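Local atomic coordinates of alpha-1,3-glucanase (Bacillus circulans, PDB entry 5ZRU), a protein that hydrolyses alpha-1,3-glucan through the catalytic part described here, a piece of a longer GH87-type enzyme with bound calcium and zinc ions. Residues A212-G217 and N240-I245; I434-V439 and I451-T456; S464-N469 and T530-S535. All coordinates share one frame; numbering follows the deposited sequence.

Contact 1 (A212-G217 and N240-I245)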
loop_
_atom_site.group_PDB
_atom_site.type_symbol
_atom_site.label_atom_id
_atom_site.label_comp_id
_atom_site.label_asym_id
_atom_site.label_seq_id
_atom_site.Cartn_x
_atom_site.Cartn_y
_atom_site.Cartn_z
ATOM N N ALA A 212 -30.020 12.022 7.562
ATOM C CA ALA A 212 -31.094 11.256 8.188
ATOM C C ALA A 212 -30.545 10.256 9.195
ATOM O O ALA A 212 -31.153 10.035 10.251
ATOM C CB ALA A 212 -31.921 10.542 7.130
ATOM N N ALA A 213 -29.404 9.633 8.878
ATOM C CA ALA A 213 -28.776 8.705 9.808
ATOM C C ALA A 213 -28.373 9.420 11.088
ATOM O O ALA A 213 -28.616 8.923 12.191
ATOM C CB ALA A 213 -27.559 8.044 9.153
ATOM N N VAL A 214 -27.758 10.596 10.955
ATOM C CA VAL A 214 -27.320 11.337 12.131
ATOM C C VAL A 214 -28.520 11.806 12.941
ATOM O O VAL A 214 -28.525 11.712 14.173
ATOM C CB VAL A 214 -26.419 12.512 11.713
ATOM C CG1 VAL A 214 -26.195 13.467 12.883
ATOM C CG2 VAL A 214 -25.085 11.989 11.189
ATOM N N THR A 215 -29.560 12.300 12.267
ATOM C CA THR A 215 -30.750 12.760 12.977
ATOM C C THR A 215 -31.440 11.615 13.712
ATOM O O THR A 215 -31.910 11.789 14.843
ATOM C CB THR A 215 -31.712 13.436 11.997
ATOM O OG1 THR A 215 -31.174 14.708 11.605
ATOM C CG2 THR A 215 -33.085 13.651 12.636
ATOM N N SER A 216 -31.497 10.429 13.102
ATOM C CA SER A 216 -32.257 9.326 13.676
ATOM C C SER A 216 -31.424 8.405 14.551
ATOM O O SER A 216 -31.991 7.537 15.224
ATOM C CB SER A 216 -32.916 8.505 12.567
ATOM O OG SER A 216 -31.933 7.909 11.737
ATOM N N GLY A 217 -30.107 8.585 14.578
ATOM C CA GLY A 217 -29.243 7.640 15.252
ATOM C C GLY A 217 -29.210 6.266 14.623
ATOM O O GLY A 217 -28.912 5.289 15.314
ATOM N N ASN A 240 -20.290 21.945 11.811
ATOM C CA ASN A 240 -21.300 21.054 12.390
ATOM C C ASN A 240 -20.755 19.631 12.308
ATOM O O ASN A 240 -21.106 18.868 11.404
ATOM C CB ASN A 240 -22.637 21.200 11.669
ATOM C CG ASN A 240 -23.766 20.483 12.385
ATOM O OD1 ASN A 240 -23.695 20.234 13.592
ATOM N ND2 ASN A 240 -24.819 20.146 11.645
ATOM N N LYS A 241 -19.882 19.286 13.247
ATOM C CA LYS A 241 -19.241 17.981 13.220
ATOM C C LYS A 241 -20.217 16.913 13.703
ATOM O O LYS A 241 -21.145 17.191 14.467
ATOM C CB LYS A 241 -17.960 17.992 14.065
ATOM C CG LYS A 241 -16.803 18.707 13.346
ATOM C CD LYS A 241 -15.461 18.609 14.056
ATOM C CE LYS A 241 -15.344 19.651 15.156
ATOM N NZ LYS A 241 -15.503 21.049 14.652
ATOM N N ILE A 242 -20.013 15.678 13.215
ATOM C CA ILE A 242 -20.842 14.528 13.567
ATOM C C ILE A 242 -20.280 13.874 14.821
ATOM O O ILE A 242 -19.062 13.720 14.962
ATOM C CB ILE A 242 -20.908 13.527 12.395
ATOM C CG1 ILE A 242 -21.806 14.081 11.284
ATOM C CG2 ILE A 242 -21.433 12.162 12.859
ATOM C CD1 ILE A 242 -21.800 13.250 10.011
ATOM N N ASN A 243 -21.169 13.490 15.741
ATOM C CA ASN A 243 -20.754 12.783 16.946
ATOM C C ASN A 243 -20.404 11.338 16.616
ATOM O O ASN A 243 -19.227 10.979 16.589
ATOM C CB ASN A 243 -21.850 12.848 18.022
ATOM C CG ASN A 243 -21.939 14.220 18.695
ATOM O OD1 ASN A 243 -20.925 14.857 18.967
ATOM N ND2 ASN A 243 -23.158 14.669 18.972
ATOM N N ASN A 244 -21.405 10.499 16.355
ATOM C CA ASN A 244 -21.168 9.098 16.039
ATOM C C ASN A 244 -21.894 8.719 14.758
ATOM O O ASN A 244 -23.015 9.172 14.513
ATOM C CB ASN A 244 -21.629 8.189 17.191
ATOM C CG ASN A 244 -21.006 8.576 18.517
ATOM O OD1 ASN A 244 -19.804 8.402 18.718
ATOM N ND2 ASN A 244 -21.826 9.091 19.442
ATOM N N ILE A 245 -21.271 7.876 13.942
ATOM C CA ILE A 245 -21.947 7.419 12.731
ATOM C C ILE A 245 -21.391 6.061 12.330
ATOM O O ILE A 245 -20.190 5.800 12.448
ATOM C CB ILE A 245 -21.841 8.460 11.589
ATOM C CG1 ILE A 245 -22.754 8.063 10.421
ATOM C CG2 ILE A 245 -20.381 8.663 11.127
ATOM C CD1 ILE A 245 -22.886 9.147 9.350
HETATM O O HOH W 1 -25.359 8.534 13.315
#
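Val214 sets one methyl group, CG2, against the side chains of Ile242 and Ile245. The Val214 and Ile242 side chains cross obliquely. CG2 of Val214 is 3.7 Å from CD1 of Ile242 and is also close to CG1 and CG2 of Ile242 (3.9 and 4.0 Å). It meets CD1 of Ile245 at 4.0 Å. With chi1 at 168°, Val214 puts CG2 beside its backbone N and facing the isoleucines. Ile245 stretches out through its CG1 branch (chi1 -170°), which carries CD1 to the valine.

No direct hydrogen bond joins the segments. A water donates to Asn244 O at 2.7 Å and makes a weak bond to Ala213 O. Where the helix ends, Ser216 N and Ser216 OG reach Ala212 O from opposite faces of its plane, OG at 2.7 Å.

Helix 203-216 packs here on an early turn of the beta-helix, consistent with the N-terminal capping helix of pectate-lyase-like folds. Val210, one turn earlier on the helix, also touches both isoleucines. Ile245 opens strand 245-249, which pairs in parallel with 277-285, the strand that carries the zinc ligand Asp278.

Contact 2 (I434-V439 and I451-T456)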
loop_
_atom_site.group_PDB
_atom_site.type_symbol
_atom_site.label_atom_id
_atom_site.label_comp_id
_atom_site.label_asym_id
_atom_site.label_seq_id
_atom_site.Cartn_x
_atom_site.Cartn_y
_atom_site.Cartn_z
ATOM N N ILE A 434 11.588 -0.986 5.612
ATOM C CA ILE A 434 11.403 -0.156 6.795
ATOM C C ILE A 434 12.344 1.034 6.684
ATOM O O ILE A 434 13.529 0.857 6.384
ATOM C CB ILE A 434 11.713 -0.931 8.091
ATOM C CG1 ILE A 434 10.670 -2.011 8.361
ATOM C CG2 ILE A 434 11.813 0.026 9.281
ATOM C CD1 ILE A 434 11.128 -2.997 9.415
ATOM N N ARG A 435 11.833 2.240 6.950
ATOM C CA ARG A 435 12.715 3.393 7.027
ATOM C C ARG A 435 12.309 4.288 8.189
ATOM O O ARG A 435 11.146 4.325 8.609
ATOM C CB ARG A 435 12.752 4.197 5.711
ATOM C CG ARG A 435 11.573 5.140 5.474
ATOM C CD ARG A 435 11.787 5.932 4.187
ATOM N NE ARG A 435 10.630 6.768 3.867
ATOM C CZ ARG A 435 10.694 7.869 3.125
ATOM N NH1 ARG A 435 11.859 8.271 2.625
ATOM N NH2 ARG A 435 9.594 8.574 2.886
ATOM N N MET A 436 13.300 4.985 8.732
ATOM C CA MET A 436 13.064 6.089 9.650
ATOM C C MET A 436 13.953 7.232 9.197
ATOM O O MET A 436 15.092 6.997 8.790
ATOM C CB MET A 436 13.385 5.704 11.094
ATOM C CG MET A 436 12.611 4.488 11.608
ATOM S SD MET A 436 13.068 4.054 13.306
ATOM C CE MET A 436 12.476 5.471 14.222
ATOM N N ASN A 437 13.439 8.457 9.239
ATOM C CA ASN A 437 14.320 9.604 9.048
ATOM C C ASN A 437 13.785 10.773 9.860
ATOM O O ASN A 437 12.689 10.714 10.422
ATOM C CB ASN A 437 14.510 9.957 7.555
ATOM C CG ASN A 437 13.261 10.526 6.877
ATOM O OD1 ASN A 437 12.498 11.295 7.451
ATOM N ND2 ASN A 437 13.076 10.159 5.605
ATOM N N THR A 438 14.588 11.838 9.928
ATOM C CA THR A 438 14.175 13.083 10.562
ATOM C C THR A 438 14.128 14.221 9.543
ATOM O O THR A 438 14.351 15.385 9.887
ATOM C CB THR A 438 15.092 13.430 11.740
ATOM O OG1 THR A 438 16.465 13.453 11.309
ATOM C CG2 THR A 438 14.955 12.383 12.851
ATOM N N VAL A 439 13.803 13.901 8.283
ATOM C CA VAL A 439 13.845 14.912 7.225
ATOM C C VAL A 439 12.606 15.801 7.166
ATOM O O VAL A 439 12.645 16.851 6.516
ATOM C CB VAL A 439 14.087 14.222 5.865
ATOM C CG1 VAL A 439 12.785 13.713 5.277
ATOM C CG2 VAL A 439 14.794 15.166 4.897
ATOM N N ILE A 451 10.764 2.803 20.271
ATOM C CA ILE A 451 10.042 2.307 19.108
ATOM C C ILE A 451 10.519 0.887 18.837
ATOM O O ILE A 451 11.706 0.586 19.011
ATOM C CB ILE A 451 10.285 3.236 17.893
ATOM C CG1 ILE A 451 9.462 4.522 18.034
ATOM C CG2 ILE A 451 10.037 2.517 16.552
ATOM C CD1 ILE A 451 9.856 5.618 17.035
ATOM N N VAL A 452 9.599 0.004 18.445
ATOM C CA VAL A 452 9.902 -1.416 18.297
ATOM C C VAL A 452 9.479 -1.891 16.913
ATOM O O VAL A 452 8.352 -1.626 16.481
ATOM C CB VAL A 452 9.200 -2.262 19.377
ATOM C CG1 VAL A 452 9.341 -3.745 19.061
ATOM C CG2 VAL A 452 9.773 -1.948 20.748
ATOM N N PHE A 453 10.374 -2.617 16.238
ATOM C CA PHE A 453 10.047 -3.436 15.075
ATOM C C PHE A 453 10.317 -4.885 15.444
ATOM O O PHE A 453 11.390 -5.195 15.973
ATOM C CB PHE A 453 10.895 -3.066 13.851
ATOM C CG PHE A 453 10.689 -1.657 13.359
ATOM C CD1 PHE A 453 11.422 -0.603 13.888
ATOM C CD2 PHE A 453 9.771 -1.396 12.353
ATOM C CE1 PHE A 453 11.242 0.687 13.426
ATOM C CE2 PHE A 453 9.580 -0.103 11.888
ATOM C CZ PHE A 453 10.320 0.942 12.423
ATOM N N SER A 454 9.369 -5.778 15.173
ATOM C CA SER A 454 9.636 -7.159 15.548
ATOM C C SER A 454 8.888 -8.123 14.649
ATOM O O SER A 454 7.914 -7.763 13.978
ATOM C CB SER A 454 9.256 -7.446 17.006
ATOM O OG SER A 454 7.860 -7.675 17.110
ATOM N N ASP A 455 9.376 -9.362 14.657
ATOM C CA ASP A 455 8.665 -10.514 14.122
ATOM C C ASP A 455 8.263 -10.283 12.674
ATOM O O ASP A 455 7.099 -10.400 12.301
ATOM C CB ASP A 455 7.456 -10.837 15.005
ATOM C CG ASP A 455 7.872 -11.285 16.389
ATOM O OD1 ASP A 455 8.271 -12.460 16.525
ATOM O OD2 ASP A 455 7.836 -10.456 17.327
ATOM N N THR A 456 9.239 -9.930 11.848
ATOM C CA THR A 456 8.912 -9.423 10.522
ATOM C C THR A 456 9.836 -10.051 9.493
ATOM O O THR A 456 11.033 -10.210 9.741
ATOM C CB THR A 456 9.004 -7.891 10.492
ATOM O OG1 THR A 456 7.919 -7.339 11.254
ATOM C CG2 THR A 456 8.938 -7.343 9.055
#
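Thr456 OG1 donates to Ser454 O at 2.8 Å, reaching it from above the carbonyl plane. The Thr456-Ser454 bond spans the corner that the chain turns at Asp455, just after the part of the strand that meets 434-439. The same OG1 has a weak hydrogen bond with Asn423 N. Ser454 OG donates to Asp455 OD2 at 2.8 Å, on the anti side of the carboxylate.

The contact across the segments is apolar and centres on the Phe453 ring. Ile434 lies over one face. Its CG2 is 3.9 Å from the Phe453 ring centroid and 29° off the normal, a CH-pi contact, while CD1 of Ile434 covers the CD2 corner of Phe453. Met436 comes to the ring edge instead, with SD 3.8 Å from CE1 of Phe453, a Met-aromatic contact. A bend at chi3 (66°) carries CE of Met436 past the ring edge to CD1 of Ile451, which it meets tip to tip at 3.8 Å.

Strands 435-437 and 451-459 belong to different faces of the parallel beta-helix. Their touching parts run in nearly opposite directions, and the side chains fill the core between them. Phe453 continues into the adjoining coils: its ring meets Phe489 almost parallel and Phe412 at a moderate tilt. Replacing this phenylalanine with alanine would probably leave Ile434 and Met436 facing a gap and break the run of rings between Phe412 and Phe489.

Arg435 points away from this core, and its NH2 forms a salt bridge with Asp376. Past the strand, Asn437 OD1 accepts from Val439 N at 3.0 Å in an Asx turn.

Contact 3 (S464-N469 and T530-S535)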
loop_
_atom_site.group_PDB
_atom_site.type_symbol
_atom_site.label_atom_id
_atom_site.label_comp_id
_atom_site.label_asym_id
_atom_site.label_seq_id
_atom_site.Cartn_x
_atom_site.Cartn_y
_atom_site.Cartn_z
ATOM N N SER A 464 19.463 -0.007 -4.892
ATOM C CA SER A 464 20.605 0.813 -5.270
ATOM C C SER A 464 20.192 2.117 -5.943
ATOM O O SER A 464 21.058 2.952 -6.230
ATOM C CB SER A 464 21.543 0.032 -6.210
ATOM O OG SER A 464 22.268 -0.978 -5.515
ATOM N N ARG A 465 18.902 2.318 -6.212
ATOM C CA ARG A 465 18.472 3.517 -6.949
ATOM C C ARG A 465 17.122 4.020 -6.433
ATOM O O ARG A 465 16.069 3.685 -6.985
ATOM C CB ARG A 465 18.416 3.233 -8.440
ATOM C CG ARG A 465 18.283 4.513 -9.245
ATOM C CD ARG A 465 18.005 4.251 -10.697
ATOM N NE ARG A 465 17.977 5.513 -11.435
ATOM C CZ ARG A 465 17.709 5.605 -12.732
ATOM N NH1 ARG A 465 17.438 4.513 -13.418
ATOM N NH2 ARG A 465 17.705 6.788 -13.333
ATOM N N ASP A 466 17.160 4.856 -5.401
ATOM C CA ASP A 466 15.971 5.598 -5.012
ATOM C C ASP A 466 15.823 6.782 -5.968
ATOM O O ASP A 466 16.483 6.850 -7.009
ATOM C CB ASP A 466 16.028 5.994 -3.536
ATOM C CG ASP A 466 17.137 6.985 -3.209
ATOM O OD1 ASP A 466 17.847 7.454 -4.120
ATOM O OD2 ASP A 466 17.273 7.316 -2.009
ATOM N N LEU A 467 14.963 7.738 -5.628
ATOM C CA LEU A 467 14.734 8.858 -6.535
ATOM C C LEU A 467 15.861 9.883 -6.509
ATOM O O LEU A 467 15.813 10.848 -7.285
ATOM C CB LEU A 467 13.397 9.524 -6.211
ATOM C CG LEU A 467 12.202 8.597 -6.485
ATOM C CD1 LEU A 467 10.905 9.293 -6.129
ATOM C CD2 LEU A 467 12.190 8.177 -7.955
ATOM N N TYR A 468 16.849 9.703 -5.628
ATOM C CA TYR A 468 18.083 10.480 -5.604
ATOM C C TYR A 468 19.248 9.687 -6.188
ATOM O O TYR A 468 20.415 10.053 -5.987
ATOM C CB TYR A 468 18.379 10.944 -4.175
ATOM C CG TYR A 468 17.157 11.589 -3.586
ATOM C CD1 TYR A 468 16.795 12.878 -3.949
ATOM C CD2 TYR A 468 16.325 10.887 -2.714
ATOM C CE1 TYR A 468 15.649 13.463 -3.454
ATOM C CE2 TYR A 468 15.181 11.472 -2.197
ATOM C CZ TYR A 468 14.845 12.757 -2.575
ATOM O OH TYR A 468 13.703 13.347 -2.078
ATOM N N ASN A 469 18.942 8.614 -6.919
ATOM C CA ASN A 469 19.952 7.780 -7.572
ATOM C C ASN A 469 20.924 7.184 -6.556
ATOM O O ASN A 469 22.113 7.016 -6.834
ATOM C CB ASN A 469 20.704 8.576 -8.642
ATOM C CG ASN A 469 19.938 8.679 -9.943
ATOM O OD1 ASN A 469 18.768 8.295 -10.030
ATOM N ND2 ASN A 469 20.601 9.200 -10.977
ATOM N N THR A 530 28.299 0.798 -7.891
ATOM C CA THR A 530 28.368 2.244 -7.729
ATOM C C THR A 530 27.595 2.666 -6.485
ATOM O O THR A 530 26.661 1.986 -6.047
ATOM C CB THR A 530 27.819 2.954 -8.970
ATOM O OG1 THR A 530 26.507 2.462 -9.266
ATOM C CG2 THR A 530 28.705 2.688 -10.174
ATOM N N SER A 531 27.993 3.801 -5.912
ATOM C CA SER A 531 27.433 4.244 -4.642
ATOM C C SER A 531 27.225 5.749 -4.652
ATOM O O SER A 531 28.101 6.509 -5.084
ATOM C CB SER A 531 28.347 3.843 -3.464
ATOM O OG SER A 531 27.906 4.412 -2.237
ATOM N N ARG A 532 26.057 6.175 -4.173
ATOM C CA ARG A 532 25.835 7.597 -3.944
ATOM C C ARG A 532 26.710 8.105 -2.808
ATOM O O ARG A 532 27.377 9.137 -2.938
ATOM C CB ARG A 532 24.362 7.857 -3.634
ATOM C CG ARG A 532 24.038 9.320 -3.257
ATOM C CD ARG A 532 22.585 9.428 -2.814
ATOM N NE ARG A 532 22.172 10.779 -2.449
ATOM C CZ ARG A 532 21.049 11.057 -1.792
ATOM N NH1 ARG A 532 20.244 10.072 -1.404
ATOM N NH2 ARG A 532 20.731 12.312 -1.504
ATOM N N PHE A 533 26.739 7.378 -1.689
ATOM C CA PHE A 533 27.287 7.921 -0.455
ATOM C C PHE A 533 28.752 7.592 -0.226
ATOM O O PHE A 533 29.425 8.333 0.499
ATOM C CB PHE A 533 26.494 7.411 0.753
ATOM C CG PHE A 533 25.059 7.835 0.759
ATOM C CD1 PHE A 533 24.718 9.187 0.821
ATOM C CD2 PHE A 533 24.050 6.889 0.721
ATOM C CE1 PHE A 533 23.385 9.584 0.838
ATOM C CE2 PHE A 533 22.715 7.280 0.732
ATOM C CZ PHE A 533 22.385 8.624 0.796
ATOM N N SER A 534 29.263 6.513 -0.810
ATOM C CA SER A 534 30.555 5.988 -0.400
ATOM C C SER A 534 31.336 5.564 -1.631
ATOM O O SER A 534 30.945 5.823 -2.775
ATOM C CB SER A 534 30.389 4.802 0.563
ATOM O OG SER A 534 29.338 5.032 1.478
ATOM N N SER A 535 32.462 4.913 -1.379
ATOM C CA SER A 535 33.219 4.300 -2.444
ATOM C C SER A 535 32.473 3.066 -2.947
ATOM O O SER A 535 31.610 2.527 -2.244
ATOM C CB SER A 535 34.605 3.929 -1.932
ATOM O OG SER A 535 34.496 3.246 -0.703
HETATM O O HOH W 2 20.062 7.211 -1.416
#
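The Tyr468 and Arg532 side chains run alongside each other in the same direction. CB of Tyr468 sits over one face of the Arg532 guanidinium, 3.5 Å from NH1. The ring and guanidinium planes are 25° apart. Arg532 reaches this place on an extended chain, with CG anti to the backbone N (chi1 175°). On the opposite guanidinium face lies CE1 of Phe533, so the flat group lies between a tyrosine CB and a phenylalanine ring carbon. A water in the guanidinium plane accepts from Arg532 NH1 at 2.9 Å and donates to Asp466 OD2 at 2.9 Å. The direct approach of OD2 of Asp466 to NH1 of Arg532 is 4.1 Å, too long for a salt bridge. Asp466 OD2 has its salt bridge with Arg472 instead.

Both segments are loops that connect strands of the beta-helix. The first makes a type I beta turn from Asp466 to Asn469. Within it Asp466 OD1 accepts from Tyr468 N at 2.9 Å, an Asx turn, and also from Gly470 N. Arg465 NE donates to Asn469 OD1 at 3.2 Å. In the second loop Ser531 OG accepts from Ser534 N at 2.9 Å, an ST motif. Glu471 binds both Ser531 OG and Arg532 N, tying the two loops together. Tyr468 OH is hydrogen-bonded to Asp122, whose neighbour His123 is a zinc ligand.

The contacts follow one another along the chain, and all lie in catalytic domain D2, the pectate-lyase-like part. Contact 1 joins helix 203-216 to an early turn of the beta-helix. Its centre is about 38 Å from that of contact 2 and about 52 Å from that of contact 3, which lies on the opposite side of the chain's centre. Strand 451-459 links contacts 2 and 3: it supplies one side of contact 2 and then runs into the first loop of contact 3. The second loop lies between 513-523 and 542-544. These two contacts have centres about 21 Å apart. Helix 203-216 probably closes one end of the beta-helix, apolar side chains fill its interior, and contact 3 joins two of its loops.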